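Local coordinates for protein putative NADP oxidoreductase BF3122 (Bacteroides fragilis, PDB 3D1L) that is a putative NADP-dependent oxidoreductase that joins a Rossmann-type, probably dinucleotide-binding, domain to a helical domain that probably mediates dimerisation, at residues 251-254 / 255-259; 231-235 / 236-240; 48-51 / 52-55; 25-28 / 29-33; 173-176 / 177-181. All blocks are in the same frame, centred on the assembly; numbering follows the deposited sequence.

Contact 1: 251-254 / 255-259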
loop_
_atom_site.group_PDB
_atom_site.type_symbol
_atom_site.label_atom_id
_atom_site.label_comp_id
_atom_site.label_asym_id
_atom_site.label_seq_id
_atom_site.Cartn_x
_atom_site.Cartn_y
_atom_site.Cartn_z
HETATM N N MSE B 251 17.936 -6.363 -2.695
HETATM C CA MSE B 251 17.100 -5.221 -2.359
HETATM C C MSE B 251 17.830 -3.906 -2.634
HETATM O O MSE B 251 17.209 -2.920 -3.024
HETATM C CB MSE B 251 16.649 -5.276 -0.907
HETATM C CG MSE B 251 15.428 -4.430 -0.650
HETATM SE SE MSE B 251 14.974 -4.391 1.199
HETATM C CE MSE B 251 14.889 -6.285 1.530
ATOM N N GLN B 252 19.143 -3.919 -2.432
ATOM C CA GLN B 252 20.003 -2.784 -2.690
ATOM C C GLN B 252 20.016 -2.445 -4.193
ATOM O O GLN B 252 19.892 -1.276 -4.567
ATOM C CB GLN B 252 21.411 -3.118 -2.181
ATOM C CG GLN B 252 22.407 -1.988 -2.153
ATOM C CD GLN B 252 23.811 -2.449 -1.706
ATOM O OE1 GLN B 252 24.370 -1.922 -0.729
ATOM N NE2 GLN B 252 24.381 -3.424 -2.419
ATOM N N ARG B 253 20.142 -3.463 -5.047
ATOM C CA ARG B 253 20.116 -3.258 -6.500
ATOM C C ARG B 253 18.752 -2.736 -7.010
ATOM O O ARG B 253 18.712 -1.893 -7.915
ATOM C CB ARG B 253 20.571 -4.530 -7.256
ATOM C CG ARG B 253 20.850 -4.341 -8.774
ATOM C CD ARG B 253 21.042 -5.681 -9.507
ATOM N NE ARG B 253 20.866 -5.571 -10.967
ATOM C CZ ARG B 253 21.224 -6.498 -11.864
ATOM N NH1 ARG B 253 21.801 -7.625 -11.462
ATOM N NH2 ARG B 253 21.009 -6.298 -13.165
ATOM N N LEU B 254 17.650 -3.228 -6.431
ATOM C CA LEU B 254 16.307 -2.750 -6.789
ATOM C C LEU B 254 16.172 -1.250 -6.517
ATOM O O LEU B 254 15.693 -0.482 -7.374
ATOM C CB LEU B 254 15.205 -3.504 -6.026
ATOM C CG LEU B 254 14.803 -4.865 -6.576
ATOM C CD1 LEU B 254 13.763 -5.502 -5.678
ATOM C CD2 LEU B 254 14.311 -4.755 -8.055
ATOM N N TYR B 255 16.593 -0.841 -5.317
ATOM C CA TYR B 255 16.551 0.568 -4.937
ATOM C C TYR B 255 17.300 1.414 -5.985
ATOM O O TYR B 255 16.810 2.458 -6.424
ATOM C CB TYR B 255 17.147 0.777 -3.532
ATOM C CG TYR B 255 17.088 2.217 -3.054
ATOM C CD1 TYR B 255 16.108 2.629 -2.146
ATOM C CD2 TYR B 255 18.007 3.172 -3.519
ATOM C CE1 TYR B 255 16.038 3.957 -1.707
ATOM C CE2 TYR B 255 17.945 4.505 -3.084
ATOM C CZ TYR B 255 16.954 4.887 -2.187
ATOM O OH TYR B 255 16.879 6.187 -1.759
ATOM N N GLU B 256 18.479 0.947 -6.387
ATOM C CA GLU B 256 19.337 1.699 -7.292
ATOM C C GLU B 256 18.721 1.859 -8.680
ATOM O O GLU B 256 18.700 2.958 -9.231
ATOM C CB GLU B 256 20.717 1.047 -7.363
ATOM C CG GLU B 256 21.516 1.422 -8.590
ATOM C CD GLU B 256 22.974 1.108 -8.441
ATOM O OE1 GLU B 256 23.331 0.283 -7.568
ATOM O OE2 GLU B 256 23.765 1.702 -9.195
ATOM N N LEU B 257 18.205 0.760 -9.225
ATOM C CA LEU B 257 17.586 0.752 -10.553
ATOM C C LEU B 257 16.226 1.472 -10.587
ATOM O O LEU B 257 15.909 2.166 -11.543
ATOM C CB LEU B 257 17.461 -0.686 -11.056
ATOM C CG LEU B 257 18.757 -1.465 -11.317
ATOM C CD1 LEU B 257 18.393 -2.905 -11.604
ATOM C CD2 LEU B 257 19.594 -0.884 -12.462
ATOM N N LEU B 258 15.438 1.329 -9.529
ATOM C CA LEU B 258 14.197 2.103 -9.398
ATOM C C LEU B 258 14.487 3.611 -9.329
ATOM O O LEU B 258 13.799 4.418 -9.960
ATOM C CB LEU B 258 13.366 1.627 -8.185
ATOM C CG LEU B 258 12.712 0.242 -8.345
ATOM C CD1 LEU B 258 12.335 -0.430 -6.995
ATOM C CD2 LEU B 258 11.483 0.275 -9.265
ATOM N N SER B 259 15.519 3.983 -8.578
ATOM C CA SER B 259 15.929 5.384 -8.476
ATOM C C SER B 259 16.415 5.850 -9.848
ATOM O O SER B 259 15.976 6.883 -10.347
ATOM C CB SER B 259 17.028 5.556 -7.420
ATOM O OG SER B 259 16.515 5.322 -6.119
#

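Contact 2: 231-235 / 236-240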
loop_
_atom_site.group_PDB
_atom_site.type_symbol
_atom_site.label_atom_id
_atom_site.label_comp_id
_atom_site.label_asym_id
_atom_site.label_seq_id
_atom_site.Cartn_x
_atom_site.Cartn_y
_atom_site.Cartn_z
ATOM N N ILE B 231 14.465 12.015 -8.266
ATOM C CA ILE B 231 14.190 12.993 -9.308
ATOM C C ILE B 231 15.446 13.775 -9.671
ATOM O O ILE B 231 15.800 13.894 -10.856
ATOM C CB ILE B 231 13.049 13.939 -8.864
ATOM C CG1 ILE B 231 11.710 13.203 -8.990
ATOM C CG2 ILE B 231 13.030 15.235 -9.692
ATOM C CD1 ILE B 231 10.693 13.599 -7.957
ATOM N N ARG B 232 16.117 14.287 -8.638
ATOM C CA ARG B 232 17.343 15.052 -8.791
ATOM C C ARG B 232 18.558 14.132 -8.814
ATOM O O ARG B 232 19.643 14.529 -9.221
ATOM C CB ARG B 232 17.467 16.035 -7.626
ATOM C CG ARG B 232 16.290 17.002 -7.490
ATOM C CD ARG B 232 16.402 18.166 -8.466
ATOM N NE ARG B 232 17.550 19.005 -8.149
ATOM C CZ ARG B 232 18.304 19.621 -9.054
ATOM N NH1 ARG B 232 18.043 19.484 -10.351
ATOM N NH2 ARG B 232 19.325 20.368 -8.659
ATOM N N TYR B 233 18.346 12.889 -8.396
ATOM C CA TYR B 233 19.418 11.952 -8.026
ATOM C C TYR B 233 20.321 12.510 -6.907
ATOM O O TYR B 233 21.555 12.593 -7.037
ATOM C CB TYR B 233 20.203 11.384 -9.234
ATOM C CG TYR B 233 20.538 9.916 -9.012
ATOM C CD1 TYR B 233 19.553 8.928 -9.164
ATOM C CD2 TYR B 233 21.821 9.519 -8.592
ATOM C CE1 TYR B 233 19.837 7.583 -8.934
ATOM C CE2 TYR B 233 22.122 8.167 -8.359
ATOM C CZ TYR B 233 21.122 7.206 -8.533
ATOM O OH TYR B 233 21.397 5.870 -8.304
ATOM N N ASP B 234 19.646 12.890 -5.818
ATOM C CA ASP B 234 20.234 13.300 -4.544
ATOM C C ASP B 234 21.176 12.200 -4.052
ATOM O O ASP B 234 20.751 11.264 -3.367
ATOM C CB ASP B 234 19.093 13.521 -3.543
ATOM C CG ASP B 234 19.487 14.388 -2.348
ATOM O OD1 ASP B 234 20.686 14.488 -1.984
ATOM O OD2 ASP B 234 18.548 14.966 -1.753
ATOM N N GLU B 235 22.448 12.314 -4.425
ATOM C CA GLU B 235 23.425 11.237 -4.235
ATOM C C GLU B 235 23.854 11.008 -2.781
ATOM O O GLU B 235 24.347 9.926 -2.433
ATOM C CB GLU B 235 24.648 11.458 -5.137
ATOM C CG GLU B 235 24.472 10.836 -6.530
ATOM C CD GLU B 235 25.105 11.659 -7.653
ATOM O OE1 GLU B 235 26.216 12.192 -7.453
ATOM O OE2 GLU B 235 24.486 11.765 -8.742
ATOM N N ASN B 236 23.671 12.026 -1.943
ATOM C CA ASN B 236 23.809 11.869 -0.502
ATOM C C ASN B 236 22.750 10.874 0.023
ATOM O O ASN B 236 23.077 9.748 0.484
ATOM C CB ASN B 236 23.651 13.228 0.178
ATOM C CG ASN B 236 23.839 13.155 1.675
ATOM O OD1 ASN B 236 25.136 13.152 2.194
ATOM N ND2 ASN B 236 22.649 13.172 2.408
ATOM N N VAL B 237 21.475 11.264 -0.080
ATOM C CA VAL B 237 20.441 10.424 0.491
ATOM C C VAL B 237 20.436 9.045 -0.175
ATOM O O VAL B 237 20.299 8.034 0.513
ATOM C CB VAL B 237 19.055 11.098 0.494
ATOM C CG1 VAL B 237 19.119 12.436 1.213
ATOM C CG2 VAL B 237 18.564 11.297 -0.883
ATOM N N ILE B 238 20.665 9.010 -1.490
ATOM C CA ILE B 238 20.700 7.748 -2.246
ATOM C C ILE B 238 21.886 6.870 -1.820
ATOM O O ILE B 238 21.744 5.665 -1.652
ATOM C CB ILE B 238 20.606 7.975 -3.793
ATOM C CG1 ILE B 238 19.209 8.481 -4.147
ATOM C CG2 ILE B 238 20.890 6.691 -4.550
ATOM C CD1 ILE B 238 19.062 9.043 -5.524
ATOM N N GLY B 239 23.038 7.491 -1.622
ATOM C CA GLY B 239 24.201 6.802 -1.082
ATOM C C GLY B 239 23.913 6.227 0.293
ATOM O O GLY B 239 24.115 5.028 0.522
ATOM N N ASN B 240 23.445 7.095 1.207
ATOM C CA ASN B 240 23.008 6.674 2.544
ATOM C C ASN B 240 22.014 5.503 2.493
ATOM O O ASN B 240 22.158 4.520 3.217
ATOM C CB ASN B 240 22.422 7.866 3.308
ATOM C CG ASN B 240 23.497 8.899 3.702
ATOM O OD1 ASN B 240 24.703 8.610 3.699
ATOM N ND2 ASN B 240 23.055 10.113 4.054
#

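Contact 3: 48-51 / 52-55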
loop_
_atom_site.group_PDB
_atom_site.type_symbol
_atom_site.label_atom_id
_atom_site.label_comp_id
_atom_site.label_asym_id
_atom_site.label_seq_id
_atom_site.Cartn_x
_atom_site.Cartn_y
_atom_site.Cartn_z
ATOM N N ARG B 48 -13.750 -27.348 -0.331
ATOM C CA ARG B 48 -14.731 -27.304 0.757
ATOM C C ARG B 48 -14.953 -25.896 1.296
ATOM O O ARG B 48 -16.086 -25.460 1.447
ATOM C CB ARG B 48 -14.314 -28.236 1.902
ATOM C CG ARG B 48 -15.325 -28.287 3.070
ATOM C CD ARG B 48 -14.752 -28.910 4.348
ATOM N NE ARG B 48 -13.355 -28.553 4.581
ATOM C CZ ARG B 48 -12.357 -29.430 4.666
ATOM N NH1 ARG B 48 -12.589 -30.737 4.557
ATOM N NH2 ARG B 48 -11.117 -29.003 4.871
ATOM N N GLU B 49 -13.871 -25.190 1.597
ATOM C CA GLU B 49 -13.952 -23.819 2.102
ATOM C C GLU B 49 -14.837 -22.994 1.209
ATOM O O GLU B 49 -15.768 -22.340 1.679
ATOM C CB GLU B 49 -12.562 -23.173 2.211
ATOM C CG GLU B 49 -11.841 -23.528 3.486
ATOM C CD GLU B 49 -10.426 -22.934 3.567
ATOM O OE1 GLU B 49 -9.737 -23.259 4.576
ATOM O OE2 GLU B 49 -10.008 -22.151 2.657
ATOM N N LEU B 50 -14.570 -23.039 -0.086
ATOM C CA LEU B 50 -15.390 -22.244 -0.999
ATOM C C LEU B 50 -16.843 -22.739 -1.107
ATOM O O LEU B 50 -17.765 -21.941 -1.142
ATOM C CB LEU B 50 -14.743 -22.094 -2.394
ATOM C CG LEU B 50 -15.574 -21.237 -3.374
ATOM C CD1 LEU B 50 -16.007 -19.864 -2.751
ATOM C CD2 LEU B 50 -14.802 -21.037 -4.670
ATOM N N ALA B 51 -17.043 -24.049 -1.179
ATOM C CA ALA B 51 -18.401 -24.601 -1.334
ATOM C C ALA B 51 -19.323 -24.252 -0.183
ATOM O O ALA B 51 -20.524 -24.021 -0.370
ATOM C CB ALA B 51 -18.340 -26.107 -1.527
ATOM N N GLN B 52 -18.775 -24.220 1.021
ATOM C CA GLN B 52 -19.565 -23.857 2.200
ATOM C C GLN B 52 -20.016 -22.417 2.168
ATOM O O GLN B 52 -21.061 -22.083 2.737
ATOM C CB GLN B 52 -18.731 -23.982 3.442
ATOM C CG GLN B 52 -18.559 -25.345 3.940
ATOM C CD GLN B 52 -17.713 -25.319 5.183
ATOM O OE1 GLN B 52 -16.738 -26.062 5.292
ATOM N NE2 GLN B 52 -18.059 -24.417 6.120
ATOM N N LYS B 53 -19.202 -21.551 1.556
ATOM C CA LYS B 53 -19.517 -20.132 1.514
ATOM C C LYS B 53 -20.693 -19.843 0.575
ATOM O O LYS B 53 -21.421 -18.873 0.768
ATOM C CB LYS B 53 -18.285 -19.315 1.110
ATOM C CG LYS B 53 -17.200 -19.258 2.197
ATOM C CD LYS B 53 -15.853 -18.838 1.610
ATOM C CE LYS B 53 -14.717 -18.882 2.645
ATOM N NZ LYS B 53 -13.429 -18.468 1.970
ATOM N N VAL B 54 -20.885 -20.693 -0.427
ATOM C CA VAL B 54 -21.810 -20.389 -1.511
ATOM C C VAL B 54 -22.818 -21.504 -1.649
ATOM O O VAL B 54 -23.462 -21.659 -2.712
ATOM C CB VAL B 54 -21.084 -20.172 -2.865
ATOM C CG1 VAL B 54 -20.149 -18.940 -2.793
ATOM C CG2 VAL B 54 -20.308 -21.426 -3.276
ATOM N N GLU B 55 -22.934 -22.270 -0.560
ATOM C CA GLU B 55 -23.867 -23.387 -0.423
ATOM C C GLU B 55 -23.859 -24.346 -1.595
ATOM O O GLU B 55 -24.916 -24.663 -2.119
ATOM C CB GLU B 55 -25.300 -22.864 -0.151
ATOM C CG GLU B 55 -25.392 -22.127 1.177
ATOM C CD GLU B 55 -26.742 -21.527 1.427
ATOM O OE1 GLU B 55 -27.019 -20.410 0.917
ATOM O OE2 GLU B 55 -27.522 -22.160 2.170
#

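Contact 4: 25-28 / 29-33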
loop_
_atom_site.group_PDB
_atom_site.type_symbol
_atom_site.label_atom_id
_atom_site.label_comp_id
_atom_site.label_asym_id
_atom_site.label_seq_id
_atom_site.Cartn_x
_atom_site.Cartn_y
_atom_site.Cartn_z
ATOM N N LEU B 25 -15.206 -14.081 -6.873
ATOM C CA LEU B 25 -16.178 -14.101 -7.955
ATOM C C LEU B 25 -17.344 -15.000 -7.589
ATOM O O LEU B 25 -18.470 -14.684 -7.887
ATOM C CB LEU B 25 -15.538 -14.567 -9.265
ATOM C CG LEU B 25 -16.418 -14.684 -10.517
ATOM C CD1 LEU B 25 -17.148 -13.361 -10.867
ATOM C CD2 LEU B 25 -15.595 -15.140 -11.708
ATOM N N ALA B 26 -17.083 -16.130 -6.947
ATOM C CA ALA B 26 -18.197 -17.002 -6.513
ATOM C C ALA B 26 -19.091 -16.339 -5.484
ATOM O O ALA B 26 -20.300 -16.433 -5.588
ATOM C CB ALA B 26 -17.690 -18.373 -6.009
ATOM N N LYS B 27 -18.505 -15.657 -4.505
ATOM C CA LYS B 27 -19.295 -14.975 -3.465
ATOM C C LYS B 27 -20.190 -13.857 -4.036
ATOM O O LYS B 27 -21.349 -13.739 -3.660
ATOM C CB LYS B 27 -18.387 -14.435 -2.354
ATOM C CG LYS B 27 -17.850 -15.538 -1.404
ATOM C CD LYS B 27 -16.541 -15.099 -0.685
ATOM C CE LYS B 27 -16.787 -14.178 0.500
ATOM N NZ LYS B 27 -15.566 -13.968 1.351
ATOM N N ALA B 28 -19.651 -13.077 -4.976
ATOM C CA ALA B 28 -20.389 -12.009 -5.619
ATOM C C ALA B 28 -21.573 -12.562 -6.432
ATOM O O ALA B 28 -22.673 -12.009 -6.369
ATOM C CB ALA B 28 -19.467 -11.173 -6.479
ATOM N N LEU B 29 -21.356 -13.661 -7.163
ATOM C CA LEU B 29 -22.456 -14.339 -7.883
ATOM C C LEU B 29 -23.541 -14.859 -6.947
ATOM O O LEU B 29 -24.711 -14.606 -7.177
ATOM C CB LEU B 29 -21.919 -15.475 -8.738
ATOM C CG LEU B 29 -21.034 -15.049 -9.922
ATOM C CD1 LEU B 29 -20.148 -16.229 -10.382
ATOM C CD2 LEU B 29 -21.920 -14.524 -11.039
ATOM N N TYR B 30 -23.131 -15.596 -5.909
ATOM C CA TYR B 30 -24.004 -16.098 -4.826
ATOM C C TYR B 30 -24.837 -15.006 -4.122
ATOM O O TYR B 30 -26.037 -15.182 -3.860
ATOM C CB TYR B 30 -23.126 -16.865 -3.818
ATOM C CG TYR B 30 -23.773 -17.255 -2.530
ATOM C CD1 TYR B 30 -24.672 -18.322 -2.475
ATOM C CD2 TYR B 30 -23.468 -16.581 -1.348
ATOM C CE1 TYR B 30 -25.254 -18.695 -1.296
ATOM C CE2 TYR B 30 -24.046 -16.946 -0.156
ATOM C CZ TYR B 30 -24.939 -18.004 -0.129
ATOM O OH TYR B 30 -25.531 -18.382 1.054
ATOM N N ARG B 31 -24.200 -13.879 -3.811
ATOM C CA ARG B 31 -24.890 -12.749 -3.187
ATOM C C ARG B 31 -25.912 -12.100 -4.113
ATOM O O ARG B 31 -26.924 -11.555 -3.647
ATOM C CB ARG B 31 -23.891 -11.707 -2.682
ATOM C CG ARG B 31 -23.176 -12.151 -1.423
ATOM C CD ARG B 31 -21.925 -11.342 -1.156
ATOM N NE ARG B 31 -21.288 -11.824 0.073
ATOM C CZ ARG B 31 -19.987 -11.734 0.349
ATOM N NH1 ARG B 31 -19.139 -11.188 -0.522
ATOM N NH2 ARG B 31 -19.530 -12.210 1.504
ATOM N N LYS B 32 -25.651 -12.152 -5.414
ATOM C CA LYS B 32 -26.587 -11.614 -6.398
ATOM C C LYS B 32 -27.694 -12.592 -6.757
ATOM O O LYS B 32 -28.610 -12.264 -7.533
ATOM C CB LYS B 32 -25.860 -11.126 -7.649
ATOM C CG LYS B 32 -25.179 -9.788 -7.445
ATOM C CD LYS B 32 -26.168 -8.653 -7.087
ATOM C CE LYS B 32 -25.418 -7.422 -6.590
ATOM N NZ LYS B 32 -26.313 -6.228 -6.445
ATOM N N GLY B 33 -27.624 -13.786 -6.178
ATOM C CA GLY B 33 -28.709 -14.746 -6.299
ATOM C C GLY B 33 -28.477 -15.814 -7.341
ATOM O O GLY B 33 -29.395 -16.564 -7.638
#

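Contact 5: 173-176 / 177-181. With MPR (2-mercapto-propion aldehyde), chain E.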
loop_
_atom_site.group_PDB
_atom_site.type_symbol
_atom_site.label_atom_id
_atom_site.label_comp_id
_atom_site.label_asym_id
_atom_site.label_seq_id
_atom_site.Cartn_x
_atom_site.Cartn_y
_atom_site.Cartn_z
ATOM N N SER B 173 -2.351 -6.708 -22.612
ATOM C CA SER B 173 -1.857 -5.357 -22.373
ATOM C C SER B 173 -2.279 -4.813 -21.004
ATOM O O SER B 173 -1.466 -4.257 -20.271
ATOM C CB SER B 173 -2.375 -4.437 -23.471
ATOM O OG SER B 173 -1.638 -4.640 -24.673
ATOM N N LEU B 174 -3.556 -4.965 -20.673
ATOM C CA LEU B 174 -4.083 -4.485 -19.407
ATOM C C LEU B 174 -3.437 -5.263 -18.267
ATOM O O LEU B 174 -3.039 -4.685 -17.266
ATOM C CB LEU B 174 -5.597 -4.650 -19.372
ATOM C CG LEU B 174 -6.371 -3.707 -20.290
ATOM C CD1 LEU B 174 -7.784 -4.262 -20.507
ATOM C CD2 LEU B 174 -6.430 -2.284 -19.710
ATOM N N HIS B 175 -3.333 -6.576 -18.432
ATOM C CA HIS B 175 -2.744 -7.414 -17.406
ATOM C C HIS B 175 -1.287 -7.056 -17.152
ATOM O O HIS B 175 -0.844 -7.027 -16.005
ATOM C CB HIS B 175 -2.918 -8.918 -17.733
ATOM C CG HIS B 175 -2.456 -9.831 -16.632
ATOM N ND1 HIS B 175 -2.001 -11.112 -16.858
ATOM C CD2 HIS B 175 -2.349 -9.632 -15.296
ATOM C CE1 HIS B 175 -1.651 -11.669 -15.716
ATOM N NE2 HIS B 175 -1.852 -10.794 -14.747
ATOM N N LEU B 176 -0.535 -6.759 -18.203
ATOM C CA LEU B 176 0.860 -6.353 -18.003
ATOM C C LEU B 176 0.949 -5.089 -17.164
ATOM O O LEU B 176 1.726 -5.015 -16.206
ATOM C CB LEU B 176 1.603 -6.174 -19.338
ATOM C CG LEU B 176 3.000 -5.523 -19.288
ATOM C CD1 LEU B 176 4.068 -6.432 -18.661
ATOM C CD2 LEU B 176 3.443 -5.086 -20.673
ATOM N N ALA B 177 0.142 -4.093 -17.518
ATOM C CA ALA B 177 0.071 -2.858 -16.737
ATOM C C ALA B 177 -0.388 -3.108 -15.286
ATOM O O ALA B 177 0.072 -2.458 -14.355
ATOM C CB ALA B 177 -0.846 -1.851 -17.454
ATOM N N ALA B 178 -1.293 -4.065 -15.103
ATOM C CA ALA B 178 -1.825 -4.423 -13.770
ATOM C C ALA B 178 -0.762 -5.099 -12.937
ATOM O O ALA B 178 -0.822 -5.063 -11.719
ATOM C CB ALA B 178 -3.056 -5.362 -13.906
ATOM N N VAL B 179 0.183 -5.788 -13.572
ATOM C CA VAL B 179 1.226 -6.411 -12.751
ATOM C C VAL B 179 2.070 -5.313 -12.078
ATOM O O VAL B 179 2.374 -5.401 -10.867
ATOM C CB VAL B 179 2.110 -7.439 -13.530
ATOM C CG1 VAL B 179 3.328 -7.846 -12.682
ATOM C CG2 VAL B 179 1.313 -8.660 -13.942
ATOM N N PHE B 180 2.444 -4.281 -12.846
ATOM C CA PHE B 180 3.092 -3.089 -12.251
ATOM C C PHE B 180 2.209 -2.451 -11.216
ATOM O O PHE B 180 2.614 -2.177 -10.080
ATOM C CB PHE B 180 3.421 -2.046 -13.336
ATOM C CG PHE B 180 4.602 -2.417 -14.178
ATOM C CD1 PHE B 180 5.886 -2.060 -13.778
ATOM C CD2 PHE B 180 4.440 -3.173 -15.336
ATOM C CE1 PHE B 180 7.001 -2.420 -14.554
ATOM C CE2 PHE B 180 5.549 -3.535 -16.118
ATOM C CZ PHE B 180 6.831 -3.158 -15.714
ATOM N N THR B 181 0.979 -2.185 -11.624
ATOM C CA THR B 181 0.079 -1.419 -10.777
ATOM C C THR B 181 -0.207 -2.086 -9.448
ATOM O O THR B 181 -0.298 -1.393 -8.430
ATOM C CB THR B 181 -1.236 -1.100 -11.489
ATOM O OG1 THR B 181 -0.934 -0.262 -12.609
ATOM C CG2 THR B 181 -2.157 -0.350 -10.552
HETATM C C1 MPR E . -2.610 -9.364 -11.935
HETATM O O MPR E . -1.597 -10.080 -11.694
HETATM C C2 MPR E . -2.951 -8.040 -11.321
HETATM C C3 MPR E . -4.408 -7.604 -11.373
HETATM S S3 MPR E . -4.826 -6.485 -9.999
#

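Contact 1: 251-254 / 255-259
The Arg-253 guanidinium meets Leu-257 at its edge: CD1 of Leu-257 lies near the plane of the group, 3.7 Å from Arg-253 NE. The arginine chain runs extended from CG to NE, and the leucine passes it at a slant. The second flat group, the Tyr-255 ring, turns away from the preceding turn because its CG is anti to the backbone N (chi1 -178°). It meets the ring of His-241 nearly at a right angle and also bonds His-241 ND1 through its hydroxyl, while Phe-184 of the second subunit packs against it edge to face. All this hangs on one regular alpha helix, 249-264, of the helical domain, where Leu-258 N bonds Leu-254 O at 2.8 Å and Leu-257 N bonds Arg-253 O at 3.0 Å. Leu-258 CG also lies 3.2 Å from Leu-254 O, and its CD1 is 4.3 Å from Leu-254 CB. Leu-257 packs on Leu-257 of the second subunit, so this face of the helix belongs to the dimer contact. Tyr-255 O is gripped twice from opposite faces of its plane, by Ser-259 N at 2.9 Å and by Ser-259 OG at 2.9 Å. Glu-256 OE2 forms a salt bridge with Arg-260.

Contact 2: 231-235 / 236-240
Two backbone bonds start the helix here: Ile-238 N gives to Asp-234 O at 2.9 Å, and Gly-239 N to Glu-235 O, also at 2.9 Å. The motif is the N-terminus of helix 235-244, with Asp-234 at the N-cap. The first bond is fairly straight (161°). In the second the donor stands well above the carbonyl plane of Glu-235. Just ahead of the cap, Tyr-233 has positive phi (57°), a bend where the loop meets the helix; its ring lies beside the first turn. The Asp-234 side chain makes no capping bond. Instead its CB lies 3.5 Å from Val-237 CG2, the two side chains crossing at about a right angle, and Pro-229 packs on both residues. Val-237 CG2 sits between its own backbone N and carbonyl carbon, which brings it to 3.3 Å from Asp-234 O. Ile-238 presses CG1 against the same oxygen and sends CD1 on toward the loop, while its CG2 branch packs on Tyr-255 of helix 249-264; Tyr-233 packs on Ser-259 of that helix. Glu-235 OE2 lies in the plane of the Tyr-233 ring, at its edge. Over one face of that ring Ile-238 makes a CH-pi contact, CD1 standing 3.7 Å from the centroid of the Tyr-233 ring and 13° off its normal.

Contact 3: 48-51 / 52-55
Gln-52 lies alongside Arg-48, both side chains pointing the same way. The amide oxygen does the touching: Gln-52 OE1 is 3.4 Å from Arg-48 CG, and it lies at the edge of the guanidinium, near its plane. The guanidinium and amide planes stand 57° apart. Arg-48 bends at chi3 (38°), which folds its head back along the helix. One turn round, Lys-53 runs extended past the Glu-49 carbonyl, with CG 3.4 Å from Glu-49 O; the opposite charges at the ends, Glu-49 OE2 and Lys-53 NZ, stay 5.1 Å apart. On the buried side Leu-50 CD1 reaches Val-54 CG1 at 4.2 Å.

The backbone behind these contacts is a helix coming undone. Gln-52 N still bonds Arg-48 O well, at 3.0 Å, but the bonds that follow are weak: Lys-53 N to Leu-50 O, and Val-54 N shared between Leu-50 O and Ala-51 O. Val-54 has already left helical geometry, and Glu-55 follows with positive phi (48°), its OE1 bonded to the Tyr-30 hydroxyl. This is the C-terminal end of helix 44-53 in a beta-alpha-beta unit: Leu-50 packs on Val-39 of strand 35-40 and on Ala-26 of helix 20-31, and Ala-51 on Tyr-58 of strand 57-59.

Contact 4: 25-28 / 29-33
Lys-27 and Arg-31, one turn apart, lie side by side with their ends pointing the same way. Arg-31 is extended from CG to NE, whereas Lys-27 bends at chi3 (79°) and so brings CE to 3.5 Å from Arg-31 NH2. Lys-27 CB stands over one face of the guanidinium, offset toward its rim. On the inner side, Leu-25 CG meets Leu-29 CD1 at 4.0 Å. Leu-25 CG is anti to the backbone N (chi1 179°), but Leu-29 CG is anti to the carbonyl carbon, swinging back to 3.3 Å from Leu-25 O. Both rest on Ile-73 of strand 71-74, as expected for the helix after the first strand of a Rossmann-type fold. Regular bonds carry the helix through Tyr-30 N to Ala-26 O at 3.0 Å and Arg-31 N to Lys-27 O at 2.9 Å. A Schellman motif ends it, where Gly-33 with positive phi (100°) sends its N back to Tyr-30 O at 3.1 Å. Lys-27 NZ and Arg-31 NH2 are 4.3 Å apart, yet both form salt bridges to Glu-131 OE2: the carboxylate clamps the pair together, probably offsetting much of their positive charge and pinning the exposed side of the helix to the loop that carries it.

Contact 5: 173-176 / 177-181
Helical bonds link the two segments, Ala-178 N to Leu-174 O at 2.8 Å and a bent one (137°) from Val-179 N to His-175 O at 2.9 Å, with Val-179 N also leaning weakly on Leu-176 O, before the helix widens into a pi-type turn at 179-181. His-175 has CG anti to its backbone N (chi1 -174°), which carries the imidazole forward along the helix until NE2 is 3.9 Å from Val-179 CG2. The ring offers its edge to the bound 2-mercapto-propion aldehyde: NE2 donates a weak bond to the aldehyde O at 3.1 Å, and the aldehyde carbon C1 lies in the ring plane. At the other nitrogen, ND1 is bonded to Ser-104 OG, which fixes the rotation of the ring, and His-241 of the second subunit packs against it edge to face. Ala-178 CB closes on ligand C3 at 3.6 Å. Leu-176 and Phe-180 run side by side, with Leu-176 CD1 4.1 Å from Phe-180 CE2 and the phenyl edge turned to Leu-176 O. Thr-181 OG1 bonds Ala-177 O, four residues back, from above the carbonyl plane. His-175, Ala-178 and Val-179 thus form one wall of the ligand pocket, set on the long helix 168-198 and backed by the partner subunit.

From the N terminus the order is contact 4, contact 3, contact 5, contact 2, contact 1. Each is local and closes no more than about a helical turn, so all run in series and none nests or crosses. Contacts 4 and 3 end successive helices of the Rossmann-type domain and touch through Tyr-30, binding helix 20-31 to helix 44-53. Contact 5, on helix 168-198, lies between the two groups along the chain and faces the second subunit. Contacts 2 and 1, on the consecutive helices 235-244 and 249-264, pack together in the helical domain; contact 1 also reaches the partner subunit. Contacts 1 and 3 have centres about 43 Å apart, on opposite sides of the chain's centre.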